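PDB 3LWS: aromatic amino acid beta-eliminating lyase/threonine aldolase from Exiguobacterium sibiricum, which is a pyridoxal-phosphate-dependent protein of the beta-eliminating lyase family, with the two-domain architecture of the aminotransferase-like superfamily. Local coordinates for residues R89-H94 with I113-V118; P95-E100 with C138-L143; Q267-F272 with N288-H293. One frame throughout, in Å; residues are numbered along the deposited sequence.

Contact 1 of 3, residues R89-H94 with I113-V118; sequences RTVAYH and IETILV
Against the Tyr93 ring two aliphatic groups of strand 114-117 come in on a slant: Leu117 CD2, 3.5 Å from Tyr93 CE1, and the methyl of Thr115, whose CG2 lies 3.2 Å from Tyr93 OH. The ring runs beside Leu117, both pointing the same way, and extends back past Thr115 because CG stands between the backbone N and carbonyl carbon (chi1 48°). Threonine suits this place: its methyl touches the phenol end while OG1, like Tyr93 OH, is hydrogen-bonded to Glu100. Val91 CG2 continues this apolar row, 3.7 Å from Thr115 CG2. On the sheet face carrying Thr90, Ala92 and Ile116, Thr90 CG2 meets Ile116 CD1, and small Ala92 leaves room for Val118 CG2. A water ties Thr90 OG1 to Glu114 OE1 at the more exposed end. Five backbone hydrogen bonds in parallel register join the strands, from Glu114 N to Arg89 O (2.8 Å) through to Val118 N on Tyr93 O (2.8 Å). Strand 114-117 is an outermost one in this chain; strand 90-93 is bonded on its far side to strand 138-142. Helix 71-86 covers Val91 and Ile113, helix 106-110 covers Thr115, and helix 98-101 lies against Tyr93 and Leu117.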
ATOM      1  N   ARG A  89       1.309  19.392  19.856  1.00 20.59           N
ATOM      2  CA  ARG A  89       1.111  19.341  18.409  1.00 20.69           C
ATOM      3  C   ARG A  89       2.286  19.867  17.583  1.00 20.71           C
ATOM      4  O   ARG A  89       2.110  20.184  16.419  1.00 23.10           O
ATOM      5  CB  ARG A  89      -0.151  20.089  18.046  1.00 20.29           C
ATOM      6  CG  ARG A  89      -1.387  19.400  18.622  1.00 24.27           C
ATOM      7  CD  ARG A  89      -2.627  20.097  18.247  1.00 24.78           C
ATOM      8  NE  ARG A  89      -3.758  19.205  18.413  1.00 30.32           N
ATOM      9  CZ  ARG A  89      -4.949  19.414  17.884  1.00 29.49           C
ATOM     10  NH1 ARG A  89      -5.175  20.511  17.192  1.00 30.11           N
ATOM     11  NH2 ARG A  89      -5.923  18.536  18.058  1.00 32.81           N
ATOM     12  N   THR A  90       3.468  19.955  18.163  1.00 20.57           N
ATOM     13  CA  THR A  90       4.628  20.456  17.426  1.00 21.14           C
ATOM     14  C   THR A  90       5.720  19.391  17.394  1.00 20.34           C
ATOM     15  O   THR A  90       6.020  18.776  18.408  1.00 20.96           O
ATOM     16  CB  THR A  90       5.174  21.775  18.028  1.00 20.54           C
ATOM     17  OG1 THR A  90       4.164  22.788  17.932  1.00 18.93           O
ATOM     18  CG2 THR A  90       6.440  22.240  17.284  1.00 17.21           C
ATOM     19  N   VAL A  91       6.302  19.183  16.216  1.00 19.06           N
ATOM     20  CA  VAL A  91       7.420  18.256  16.038  1.00 18.73           C
ATOM     21  C   VAL A  91       8.583  19.039  15.413  1.00 19.70           C
ATOM     22  O   VAL A  91       8.374  20.088  14.801  1.00 19.65           O
ATOM     23  CB  VAL A  91       7.012  17.037  15.180  1.00 19.67           C
ATOM     24  CG1 VAL A  91       5.807  16.300  15.812  1.00 16.02           C
ATOM     25  CG2 VAL A  91       6.722  17.453  13.752  1.00 18.38           C
ATOM     26  N   ALA A  92       9.797  18.570  15.614  1.00 17.12           N
ATOM     27  CA  ALA A  92      10.939  19.197  15.018  1.00 19.46           C
ATOM     28  C   ALA A  92      11.818  18.199  14.231  1.00 21.41           C
ATOM     29  O   ALA A  92      11.964  17.004  14.580  1.00 22.24           O
ATOM     30  CB  ALA A  92      11.753  19.953  16.083  1.00 18.59           C
ATOM     31  N   TYR A  93      12.398  18.710  13.159  1.00 21.31           N
ATOM     32  CA  TYR A  93      13.301  17.948  12.318  1.00 19.49           C
ATOM     33  C   TYR A  93      14.088  18.871  11.377  1.00 19.29           C
ATOM     34  O   TYR A  93      13.898  20.093  11.394  1.00 19.60           O
ATOM     35  CB  TYR A  93      12.542  16.855  11.528  1.00 20.77           C
ATOM     36  CG  TYR A  93      11.270  17.254  10.791  1.00 18.06           C
ATOM     37  CD1 TYR A  93      11.250  18.323   9.931  1.00 19.13           C
ATOM     38  CD2 TYR A  93      10.109  16.499  10.916  1.00 21.90           C
ATOM     39  CE1 TYR A  93      10.086  18.685   9.229  1.00 19.96           C
ATOM     40  CE2 TYR A  93       8.949  16.832  10.174  1.00 23.16           C
ATOM     41  CZ  TYR A  93       8.973  17.948   9.348  1.00 20.40           C
ATOM     42  OH  TYR A  93       7.886  18.326   8.627  1.00 20.58           O
ATOM     43  N   HIS A  94      15.010  18.284  10.616  1.00 19.37           N
ATOM     44  CA  HIS A  94      15.808  19.013   9.600  1.00 17.98           C
ATOM     45  C   HIS A  94      14.887  19.663   8.528  1.00 20.03           C
ATOM     46  O   HIS A  94      13.877  19.069   8.167  1.00 18.03           O
ATOM     47  CB  HIS A  94      16.800  18.020   8.941  1.00 19.32           C
ATOM     48  CG  HIS A  94      17.863  18.673   8.107  1.00 18.51           C
ATOM     49  ND1 HIS A  94      17.692  18.984   6.768  1.00 15.84           N
ATOM     50  CD2 HIS A  94      19.104  19.100   8.439  1.00 18.73           C
ATOM     51  CE1 HIS A  94      18.783  19.582   6.323  1.00 22.64           C
ATOM     52  NE2 HIS A  94      19.660  19.651   7.311  1.00 17.58           N
ATOM     53  N   ILE A 113      -0.742  19.150  13.099  1.00 21.76           N
ATOM     54  CA  ILE A 113       0.619  19.136  13.585  1.00 20.37           C
ATOM     55  C   ILE A 113       1.489  20.189  12.865  1.00 21.82           C
ATOM     56  O   ILE A 113       1.388  20.406  11.633  1.00 22.41           O
ATOM     57  CB  ILE A 113       1.239  17.718  13.541  1.00 20.53           C
ATOM     58  CG1 ILE A 113       0.506  16.768  14.502  1.00 22.11           C
ATOM     59  CG2 ILE A 113       2.728  17.784  13.894  1.00 20.57           C
ATOM     60  CD1 ILE A 113       0.927  15.342  14.433  1.00 18.91           C
ATOM     61  N   GLU A 114       2.294  20.883  13.667  1.00 20.71           N
ATOM     62  CA  GLU A 114       3.173  21.945  13.158  1.00 21.99           C
ATOM     63  C   GLU A 114       4.604  21.487  13.318  1.00 20.12           C
ATOM     64  O   GLU A 114       4.896  20.673  14.170  1.00 17.18           O
ATOM     65  CB  GLU A 114       2.927  23.259  13.917  1.00 23.23           C
ATOM     66  CG  GLU A 114       1.516  23.787  13.657  1.00 28.15           C
ATOM     67  CD  GLU A 114       1.195  25.122  14.348  1.00 36.56           C
ATOM     68  OE1 GLU A 114       1.903  25.528  15.313  1.00 36.45           O
ATOM     69  OE2 GLU A 114       0.215  25.771  13.893  1.00 44.11           O
ATOM     70  N   THR A 115       5.480  22.012  12.468  1.00 19.50           N
ATOM     71  CA  THR A 115       6.857  21.579  12.438  1.00 20.71           C
ATOM     72  C   THR A 115       7.816  22.764  12.617  1.00 20.71           C
ATOM     73  O   THR A 115       7.607  23.823  12.026  1.00 24.54           O
ATOM     74  CB  THR A 115       7.129  20.783  11.127  1.00 19.81           C
ATOM     75  OG1 THR A 115       7.082  21.655  10.000  1.00 24.50           O
ATOM     76  CG2 THR A 115       6.058  19.723  10.900  1.00 21.63           C
ATOM     77  N   ILE A 116       8.804  22.602  13.482  1.00 20.98           N
ATOM     78  CA  ILE A 116       9.914  23.547  13.616  1.00 20.84           C
ATOM     79  C   ILE A 116      11.053  22.947  12.846  1.00 21.61           C
ATOM     80  O   ILE A 116      11.421  21.793  13.114  1.00 22.67           O
ATOM     81  CB  ILE A 116      10.371  23.724  15.073  1.00 18.51           C
ATOM     82  CG1 ILE A 116       9.274  24.398  15.908  1.00 22.37           C
ATOM     83  CG2 ILE A 116      11.723  24.499  15.147  1.00 21.65           C
ATOM     84  CD1 ILE A 116       9.524  24.349  17.401  1.00 21.21           C
ATOM     85  N   LEU A 117      11.610  23.698  11.896  1.00 21.01           N
ATOM     86  CA  LEU A 117      12.711  23.200  11.077  1.00 20.99           C
ATOM     87  C   LEU A 117      14.007  23.571  11.784  1.00 22.27           C
ATOM     88  O   LEU A 117      14.217  24.714  12.098  1.00 22.63           O
ATOM     89  CB  LEU A 117      12.618  23.749   9.654  1.00 20.79           C
ATOM     90  CG  LEU A 117      11.248  23.545   8.961  1.00 21.05           C
ATOM     91  CD1 LEU A 117      11.243  24.140   7.492  1.00 16.99           C
ATOM     92  CD2 LEU A 117      10.822  22.096   8.951  1.00 19.55           C
ATOM     93  N   VAL A 118      14.837  22.581  12.104  1.00 22.66           N
ATOM     94  CA  VAL A 118      15.946  22.801  13.023  1.00 23.91           C
ATOM     95  C   VAL A 118      17.226  22.994  12.221  1.00 26.31           C
ATOM     96  O   VAL A 118      17.583  22.144  11.428  1.00 28.26           O
ATOM     97  CB  VAL A 118      16.153  21.613  13.995  1.00 25.22           C
ATOM     98  CG1 VAL A 118      17.001  22.052  15.167  1.00 24.54           C
ATOM     99  CG2 VAL A 118      14.840  21.055  14.474  1.00 23.85           C
TER
HETATM  100  O   HOH W   1       3.681  25.352  17.218  1.00 31.29           O

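Contact 2 of 3, residues P95-E100 with C138-L143; sequences PLCHLE and CLLLEL
Leu140, in the middle of strand 138-142, sends its two methyls to two different residues at the start of the helix that begins at His98. CD1 meets Leu99 CD1 at 3.6 Å, and CD2 meets Cys97 SG, also at 3.6 Å. With CG anti to the backbone N (chi1 176°), the isobutyl group extends from the strand and forks at its end, so a branched leucine can serve both partners. The Leu99 side chain bends in to meet it. Cys97 has a double role: its sulfur is an apolar neighbour for Leu140, and, at the N-cap position, it accepts a weak hydrogen bond from Leu99 N (3.6 Å). After Leu141, which turns to the opposite face of the sheet and packs on helix 155-167, comes Glu142, pointing again toward segment 95-100. Its carboxylate meets the loop and the first helical residue through water rather than directly. OE1 accepts from two waters: one, 2.8 Å from Glu142 OE1, also donates to Leu96 O; the other, 2.9 Å from Glu142 OE1, accepts from His98 N at 2.8 Å. A long carboxylate side chain, probably ionised, suits this water bridge, and its other oxygen, OE2, is bonded to Arg146 N. The contact is thus divided: methyls and sulfur beside a hydrated polar bridge. In this largely buried contact the waters bond to the Leu96 carbonyl and His98 N-H, and through them the carboxylate faces the N-H end of the short helix, which may favour its charge modestly.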
ATOM      1  N   PRO A  95      15.259  20.855   7.979  1.00 20.09           N
ATOM      2  CA  PRO A  95      14.388  21.481   6.944  1.00 21.58           C
ATOM      3  C   PRO A  95      14.145  20.634   5.673  1.00 19.68           C
ATOM      4  O   PRO A  95      13.148  20.815   5.000  1.00 18.74           O
ATOM      5  CB  PRO A  95      15.119  22.778   6.574  1.00 22.81           C
ATOM      6  CG  PRO A  95      16.201  22.985   7.599  1.00 21.45           C
ATOM      7  CD  PRO A  95      16.380  21.728   8.386  1.00 21.10           C
ATOM      8  N   LEU A  96      15.043  19.718   5.363  1.00 19.54           N
ATOM      9  CA  LEU A  96      14.880  18.828   4.211  1.00 17.78           C
ATOM     10  C   LEU A  96      14.383  17.431   4.603  1.00 19.82           C
ATOM     11  O   LEU A  96      14.574  16.462   3.865  1.00 20.58           O
ATOM     12  CB  LEU A  96      16.186  18.731   3.399  1.00 19.11           C
ATOM     13  CG  LEU A  96      16.774  20.066   2.955  1.00 18.29           C
ATOM     14  CD1 LEU A  96      17.962  19.883   1.941  1.00 20.69           C
ATOM     15  CD2 LEU A  96      15.674  20.958   2.408  1.00 16.26           C
ATOM     16  N   CYS A  97      13.688  17.340   5.737  1.00 19.55           N
ATOM     17  CA  CYS A  97      13.118  16.089   6.183  1.00 18.72           C
ATOM     18  C   CYS A  97      12.117  15.598   5.130  1.00 18.69           C
ATOM     19  O   CYS A  97      11.398  16.389   4.519  1.00 18.56           O
ATOM     20  CB  CYS A  97      12.436  16.278   7.530  1.00 17.98           C
ATOM     21  SG  CYS A  97      11.483  14.854   8.146  1.00 18.31           S
ATOM     22  N   HIS A  98      12.089  14.295   4.912  1.00 17.66           N
ATOM     23  CA  HIS A  98      11.171  13.696   3.918  1.00 17.98           C
ATOM     24  C   HIS A  98       9.732  14.157   4.093  1.00 17.64           C
ATOM     25  O   HIS A  98       9.029  14.456   3.098  1.00 16.20           O
ATOM     26  CB  HIS A  98      11.254  12.163   3.982  1.00 16.63           C
ATOM     27  CG  HIS A  98      10.768  11.459   2.746  1.00 19.80           C
ATOM     28  ND1 HIS A  98       9.444  11.136   2.539  1.00 18.48           N
ATOM     29  CD2 HIS A  98      11.438  11.013   1.660  1.00 19.72           C
ATOM     30  CE1 HIS A  98       9.320  10.531   1.372  1.00 19.07           C
ATOM     31  NE2 HIS A  98      10.521  10.415   0.836  1.00 18.87           N
ATOM     32  N   LEU A  99       9.294  14.231   5.356  1.00 17.74           N
ATOM     33  CA  LEU A  99       7.919  14.643   5.664  1.00 18.05           C
ATOM     34  C   LEU A  99       7.621  16.102   5.254  1.00 18.07           C
ATOM     35  O   LEU A  99       6.495  16.436   4.983  1.00 19.00           O
ATOM     36  CB  LEU A  99       7.580  14.460   7.160  1.00 18.80           C
ATOM     37  CG  LEU A  99       7.550  12.994   7.636  1.00 22.31           C
ATOM     38  CD1 LEU A  99       8.879  12.598   8.225  1.00 23.18           C
ATOM     39  CD2 LEU A  99       6.450  12.697   8.645  1.00 20.96           C
ATOM     40  N   GLU A 100       8.650  16.932   5.229  1.00 17.84           N
ATOM     41  CA  GLU A 100       8.553  18.341   4.909  1.00 18.45           C
ATOM     42  C   GLU A 100       8.527  18.600   3.418  1.00 19.37           C
ATOM     43  O   GLU A 100       7.774  19.470   2.950  1.00 19.35           O
ATOM     44  CB  GLU A 100       9.751  19.099   5.508  1.00 17.52           C
ATOM     45  CG  GLU A 100       9.596  20.631   5.457  1.00 22.44           C
ATOM     46  CD  GLU A 100       8.501  21.142   6.376  1.00 25.07           C
ATOM     47  OE1 GLU A 100       7.904  20.339   7.150  1.00 28.37           O
ATOM     48  OE2 GLU A 100       8.258  22.365   6.346  1.00 30.08           O
ATOM     49  N   CYS A 138       8.009  15.545  19.566  1.00 22.11           N
ATOM     50  CA  CYS A 138       8.964  14.629  18.937  1.00 20.90           C
ATOM     51  C   CYS A 138      10.068  15.334  18.157  1.00 19.54           C
ATOM     52  O   CYS A 138       9.763  16.270  17.422  1.00 19.42           O
ATOM     53  CB  CYS A 138       8.227  13.740  17.976  1.00 21.31           C
ATOM     54  SG  CYS A 138       9.252  12.409  17.322  1.00 22.43           S
ATOM     55  N   LEU A 139      11.324  14.927  18.371  1.00 18.10           N
ATOM     56  CA  LEU A 139      12.439  15.261  17.469  1.00 17.74           C
ATOM     57  C   LEU A 139      12.648  14.026  16.558  1.00 18.92           C
ATOM     58  O   LEU A 139      12.733  12.900  17.061  1.00 20.64           O
ATOM     59  CB  LEU A 139      13.705  15.562  18.238  1.00 18.28           C
ATOM     60  CG  LEU A 139      15.031  15.767  17.489  1.00 17.80           C
ATOM     61  CD1 LEU A 139      14.947  16.950  16.530  1.00 18.35           C
ATOM     62  CD2 LEU A 139      16.147  15.960  18.466  1.00 14.17           C
ATOM     63  N   LEU A 140      12.667  14.244  15.238  1.00 20.67           N
ATOM     64  CA  LEU A 140      12.969  13.235  14.224  1.00 19.08           C
ATOM     65  C   LEU A 140      14.402  13.488  13.726  1.00 17.99           C
ATOM     66  O   LEU A 140      14.740  14.601  13.332  1.00 19.31           O
ATOM     67  CB  LEU A 140      11.951  13.290  13.037  1.00 19.25           C
ATOM     68  CG  LEU A 140      12.168  12.353  11.827  1.00 18.41           C
ATOM     69  CD1 LEU A 140      10.866  11.954  11.131  1.00 16.80           C
ATOM     70  CD2 LEU A 140      13.166  12.921  10.740  1.00 15.62           C
ATOM     71  N   LEU A 141      15.247  12.464  13.810  1.00 17.73           N
ATOM     72  CA  LEU A 141      16.545  12.473  13.173  1.00 18.04           C
ATOM     73  C   LEU A 141      16.506  11.485  12.019  1.00 18.88           C
ATOM     74  O   LEU A 141      15.839  10.467  12.112  1.00 20.50           O
ATOM     75  CB  LEU A 141      17.627  12.051  14.136  1.00 18.03           C
ATOM     76  CG  LEU A 141      17.860  12.966  15.330  1.00 20.91           C
ATOM     77  CD1 LEU A 141      18.836  12.307  16.284  1.00 16.39           C
ATOM     78  CD2 LEU A 141      18.351  14.332  14.838  1.00 18.20           C
ATOM     79  N   GLU A 142      17.237  11.807  10.952  1.00 19.22           N
ATOM     80  CA  GLU A 142      17.428  10.957   9.765  1.00 18.72           C
ATOM     81  C   GLU A 142      18.919  10.609   9.605  1.00 18.40           C
ATOM     82  O   GLU A 142      19.755  11.493   9.409  1.00 19.86           O
ATOM     83  CB  GLU A 142      16.949  11.729   8.531  1.00 17.99           C
ATOM     84  CG  GLU A 142      16.956  10.988   7.225  1.00 19.00           C
ATOM     85  CD  GLU A 142      16.812  11.923   6.009  1.00 22.62           C
ATOM     86  OE1 GLU A 142      15.931  12.821   6.032  1.00 21.92           O
ATOM     87  OE2 GLU A 142      17.554  11.709   5.006  1.00 23.71           O
ATOM     88  N   LEU A 143      19.259   9.338   9.724  1.00 18.16           N
ATOM     89  CA  LEU A 143      20.646   8.907   9.676  1.00 18.43           C
ATOM     90  C   LEU A 143      20.939   8.109   8.393  1.00 19.93           C
ATOM     91  O   LEU A 143      20.414   6.979   8.232  1.00 19.79           O
ATOM     92  CB  LEU A 143      20.972   8.063  10.923  1.00 19.29           C
ATOM     93  CG  LEU A 143      20.793   8.734  12.284  1.00 18.70           C
ATOM     94  CD1 LEU A 143      20.882   7.684  13.371  1.00 16.77           C
ATOM     95  CD2 LEU A 143      21.819   9.823  12.491  1.00 20.29           C
TER
HETATM   96  O   HOH W   2      14.771  13.514   3.589  1.00 20.08           O
HETATM   97  O   HOH W   3      13.199  12.639   6.870  1.00 19.34           O

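Contact 3 of 3, residues Q267-F272 with N288-H293; sequences QLAEQF and NMFHLH
Phe290 reaches helix 267-272 with CG placed between its backbone N and carbonyl carbon (chi1 53°), while Leu292, two residues on, holds CG anti to the backbone N. Both residues point toward the helix; the torsions then set Phe290 CZ against Ala269 and Phe272, and the Leu292 methyls over one face of the Phe272 ring. Leu292 CD2 sits 3.9 Å from the ring centroid of Phe272 and only 16° off the normal, a CH-pi contact, and Leu292 CD1 comes 3.5 Å from Phe272 CG, nearer the ring's root. The two methyls of a leucine are thus spread along a single aromatic face, which suits the residue to covering a ring. Phe290 meets the same ring with its outer end: CZ is 3.8 Å from Phe272 CD2, which lies at the edge of the Phe290 ring, and the two side chains cross at about a right angle. Leu268 CB also lies at that edge, 4.1 Å from Phe290 CZ. Ala269 lies over one face of the Phe290 ring, its CB 4.2 Å from Phe290 CE1; so small a residue lets the large ring slide in close to the helix backbone. No hydrogen bond crosses here, and the touching residues are all buried. Around them, Leu352 of helix 342-355 adjoins Phe272, Phe349 of the same helix adjoins Leu268, and Val278 of strand 278-281 flanks Leu292. The axes of segments 267-272 and 289-293 run nearly parallel, 16° apart and 9.8 Å at closest approach. This is alpha/beta layer packing: helix 258-273 packs on an antiparallel sheet, with helix 342-355 beside it, an arrangement consistent with the small C-terminal domain of fold-type I pyridoxal-phosphate proteins.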
ATOM      1  N   GLN A 267      35.918   4.684  -2.443  1.00 23.88           N
ATOM      2  CA  GLN A 267      36.804   4.585  -3.612  1.00 27.23           C
ATOM      3  C   GLN A 267      36.318   5.458  -4.782  1.00 24.32           C
ATOM      4  O   GLN A 267      37.118   6.170  -5.391  1.00 23.08           O
ATOM      5  CB  GLN A 267      36.921   3.143  -4.093  1.00 26.93           C
ATOM      6  CG  GLN A 267      37.518   2.180  -3.081  1.00 39.65           C
ATOM      7  CD  GLN A 267      39.039   2.017  -3.163  1.00 50.18           C
ATOM      8  OE1 GLN A 267      39.763   2.872  -3.716  1.00 54.30           O
ATOM      9  NE2 GLN A 267      39.532   0.913  -2.580  1.00 41.52           N
ATOM     10  N   LEU A 268      35.017   5.378  -5.090  1.00 23.26           N
ATOM     11  CA  LEU A 268      34.429   6.164  -6.180  1.00 23.53           C
ATOM     12  C   LEU A 268      34.592   7.670  -5.903  1.00 22.19           C
ATOM     13  O   LEU A 268      34.954   8.445  -6.785  1.00 24.00           O
ATOM     14  CB  LEU A 268      32.951   5.826  -6.374  1.00 22.97           C
ATOM     15  CG  LEU A 268      32.634   4.490  -6.998  1.00 28.51           C
ATOM     16  CD1 LEU A 268      31.129   4.174  -6.827  1.00 22.46           C
ATOM     17  CD2 LEU A 268      33.075   4.493  -8.465  1.00 19.29           C
ATOM     18  N   ALA A 269      34.324   8.091  -4.675  1.00 21.76           N
ATOM     19  CA  ALA A 269      34.419   9.511  -4.323  1.00 21.90           C
ATOM     20  C   ALA A 269      35.832  10.075  -4.577  1.00 23.50           C
ATOM     21  O   ALA A 269      36.025  11.237  -5.007  1.00 20.65           O
ATOM     22  CB  ALA A 269      34.049   9.701  -2.854  1.00 20.32           C
ATOM     23  N   GLU A 270      36.815   9.240  -4.272  1.00 24.18           N
ATOM     24  CA  GLU A 270      38.210   9.588  -4.418  1.00 25.65           C
ATOM     25  C   GLU A 270      38.507   9.818  -5.902  1.00 25.10           C
ATOM     26  O   GLU A 270      39.147  10.801  -6.254  1.00 26.55           O
ATOM     27  CB  GLU A 270      39.053   8.450  -3.828  1.00 27.15           C
ATOM     28  CG  GLU A 270      40.275   8.892  -3.084  1.00 34.51           C
ATOM     29  CD  GLU A 270      40.823   7.823  -2.117  1.00 42.56           C
ATOM     30  OE1 GLU A 270      40.256   6.695  -2.038  1.00 43.66           O
ATOM     31  OE2 GLU A 270      41.836   8.146  -1.446  1.00 41.84           O
ATOM     32  N   GLN A 271      37.988   8.937  -6.762  1.00 24.23           N
ATOM     33  CA  GLN A 271      38.126   9.082  -8.209  1.00 26.73           C
ATOM     34  C   GLN A 271      37.480  10.373  -8.728  1.00 26.03           C
ATOM     35  O   GLN A 271      38.039  11.051  -9.581  1.00 26.33           O
ATOM     36  CB  GLN A 271      37.493   7.883  -8.943  1.00 27.55           C
ATOM     37  CG  GLN A 271      38.180   6.519  -8.727  1.00 30.84           C
ATOM     38  CD  GLN A 271      39.523   6.388  -9.457  1.00 40.44           C
ATOM     39  OE1 GLN A 271      39.638   6.620 -10.675  1.00 38.03           O
ATOM     40  NE2 GLN A 271      40.537   5.988  -8.713  1.00 35.17           N
ATOM     41  N   PHE A 272      36.298  10.702  -8.197  1.00 25.15           N
ATOM     42  CA  PHE A 272      35.519  11.865  -8.655  1.00 22.03           C
ATOM     43  C   PHE A 272      36.144  13.164  -8.211  1.00 22.56           C
ATOM     44  O   PHE A 272      36.221  14.132  -8.985  1.00 22.29           O
ATOM     45  CB  PHE A 272      34.054  11.792  -8.147  1.00 22.37           C
ATOM     46  CG  PHE A 272      33.176  10.809  -8.896  1.00 20.28           C
ATOM     47  CD1 PHE A 272      32.977  10.925 -10.262  1.00 21.71           C
ATOM     48  CD2 PHE A 272      32.511   9.766  -8.209  1.00 21.43           C
ATOM     49  CE1 PHE A 272      32.159  10.010 -10.960  1.00 21.09           C
ATOM     50  CE2 PHE A 272      31.681   8.885  -8.884  1.00 20.71           C
ATOM     51  CZ  PHE A 272      31.504   9.007 -10.274  1.00 21.99           C
ATOM     52  N   ASN A 288      27.270   4.268   1.848  1.00 18.54           N
ATOM     53  CA  ASN A 288      27.327   3.923   0.436  1.00 17.86           C
ATOM     54  C   ASN A 288      26.980   5.092  -0.482  1.00 18.11           C
ATOM     55  O   ASN A 288      27.016   4.934  -1.685  1.00 19.24           O
ATOM     56  CB  ASN A 288      26.400   2.752   0.101  1.00 17.44           C
ATOM     57  CG  ASN A 288      24.961   3.082   0.311  1.00 19.06           C
ATOM     58  OD1 ASN A 288      24.621   3.804   1.236  1.00 19.55           O
ATOM     59  ND2 ASN A 288      24.108   2.603  -0.590  1.00 17.94           N
HETATM   60  N   MSE A 289      26.644   6.244   0.089  1.00 17.73           N
HETATM   61  CA  MSE A 289      26.120   7.348  -0.704  1.00 17.81           C
HETATM   62  C   MSE A 289      26.956   8.600  -0.579  1.00 16.86           C
HETATM   63  O   MSE A 289      27.674   8.807   0.403  1.00 19.92           O
HETATM   64  CB  MSE A 289      24.668   7.637  -0.303  1.00 15.46           C
HETATM   65  CG  MSE A 289      24.524   8.489   0.955  1.00 18.48           C
HETATM   66 SE   MSE A 289      22.713   9.164   1.132  0.75 21.49          SE
HETATM   67  CE  MSE A 289      22.718  10.499  -0.297  1.00 15.69           C
ATOM     68  N   PHE A 290      26.820   9.438  -1.596  1.00 15.93           N
ATOM     69  CA  PHE A 290      27.276  10.806  -1.573  1.00 15.50           C
ATOM     70  C   PHE A 290      26.563  11.598  -2.680  1.00 16.89           C
ATOM     71  O   PHE A 290      25.905  11.012  -3.551  1.00 16.65           O
ATOM     72  CB  PHE A 290      28.795  10.881  -1.738  1.00 15.94           C
ATOM     73  CG  PHE A 290      29.343  10.145  -2.939  1.00 14.38           C
ATOM     74  CD1 PHE A 290      29.754   8.820  -2.834  1.00 20.22           C
ATOM     75  CD2 PHE A 290      29.486  10.792  -4.168  1.00 19.20           C
ATOM     76  CE1 PHE A 290      30.298   8.150  -3.935  1.00 18.63           C
ATOM     77  CE2 PHE A 290      30.011  10.129  -5.269  1.00 17.32           C
ATOM     78  CZ  PHE A 290      30.434   8.810  -5.149  1.00 16.43           C
ATOM     79  N   HIS A 291      26.699  12.916  -2.668  1.00 17.18           N
ATOM     80  CA  HIS A 291      26.279  13.689  -3.833  1.00 17.18           C
ATOM     81  C   HIS A 291      27.479  14.060  -4.657  1.00 17.76           C
ATOM     82  O   HIS A 291      28.546  14.315  -4.121  1.00 18.90           O
ATOM     83  CB  HIS A 291      25.471  14.926  -3.456  1.00 19.44           C
ATOM     84  CG  HIS A 291      24.096  14.618  -2.941  1.00 21.21           C
ATOM     85  ND1 HIS A 291      23.260  15.586  -2.443  1.00 18.55           N
ATOM     86  CD2 HIS A 291      23.416  13.443  -2.838  1.00 17.91           C
ATOM     87  CE1 HIS A 291      22.129  15.028  -2.041  1.00 24.57           C
ATOM     88  NE2 HIS A 291      22.188  13.732  -2.289  1.00 19.88           N
ATOM     89  N   LEU A 292      27.273  14.073  -5.961  1.00 16.84           N
ATOM     90  CA  LEU A 292      28.309  14.346  -6.935  1.00 18.62           C
ATOM     91  C   LEU A 292      27.940  15.660  -7.621  1.00 19.23           C
ATOM     92  O   LEU A 292      26.971  15.700  -8.376  1.00 18.92           O
ATOM     93  CB  LEU A 292      28.365  13.211  -7.954  1.00 17.95           C
ATOM     94  CG  LEU A 292      29.383  13.339  -9.085  1.00 23.83           C
ATOM     95  CD1 LEU A 292      30.800  13.412  -8.512  1.00 20.92           C
ATOM     96  CD2 LEU A 292      29.219  12.153 -10.038  1.00 19.80           C
ATOM     97  N   HIS A 293      28.734  16.686  -7.344  1.00 19.92           N
ATOM     98  CA  HIS A 293      28.637  18.056  -7.863  1.00 20.14           C
ATOM     99  C   HIS A 293      29.637  18.364  -9.002  1.00 20.77           C
ATOM    100  O   HIS A 293      30.851  18.123  -8.847  1.00 20.37           O
ATOM    101  CB  HIS A 293      29.051  18.992  -6.734  1.00 19.47           C
ATOM    102  CG  HIS A 293      28.094  19.039  -5.593  1.00 24.62           C
ATOM    103  ND1 HIS A 293      27.808  20.202  -4.919  1.00 25.94           N
ATOM    104  CD2 HIS A 293      27.356  18.075  -5.005  1.00 27.48           C
ATOM    105  CE1 HIS A 293      26.934  19.947  -3.960  1.00 26.76           C
ATOM    106  NE2 HIS A 293      26.632  18.666  -4.006  1.00 27.32           N
TER

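Contacts 1 and 2 are close, their centres 8 Å apart, and interlock along the chain, since their segments alternate. Both involve the mixed sheet: contact 1 joins two of its strands, contact 2 sets the helix start 95-100 against a third. Ala92 O, 2.9 Å from Leu140 N, probably hydrogen-bonds to it, and Glu100 of contact 2 reaches residues of contact 1. Contact 3 comes later in the sequence; its centre is 32 Å from that of contact 1 and 24 Å from that of contact 2. Lys206, which carries the cofactor, falls in the sequence between strands 199-203 and 214-218 of the mixed sheet. Contacts 1 and 2 thus belong to the larger, cofactor-bearing part, contact 3 to the antiparallel sheet, probably the small domain.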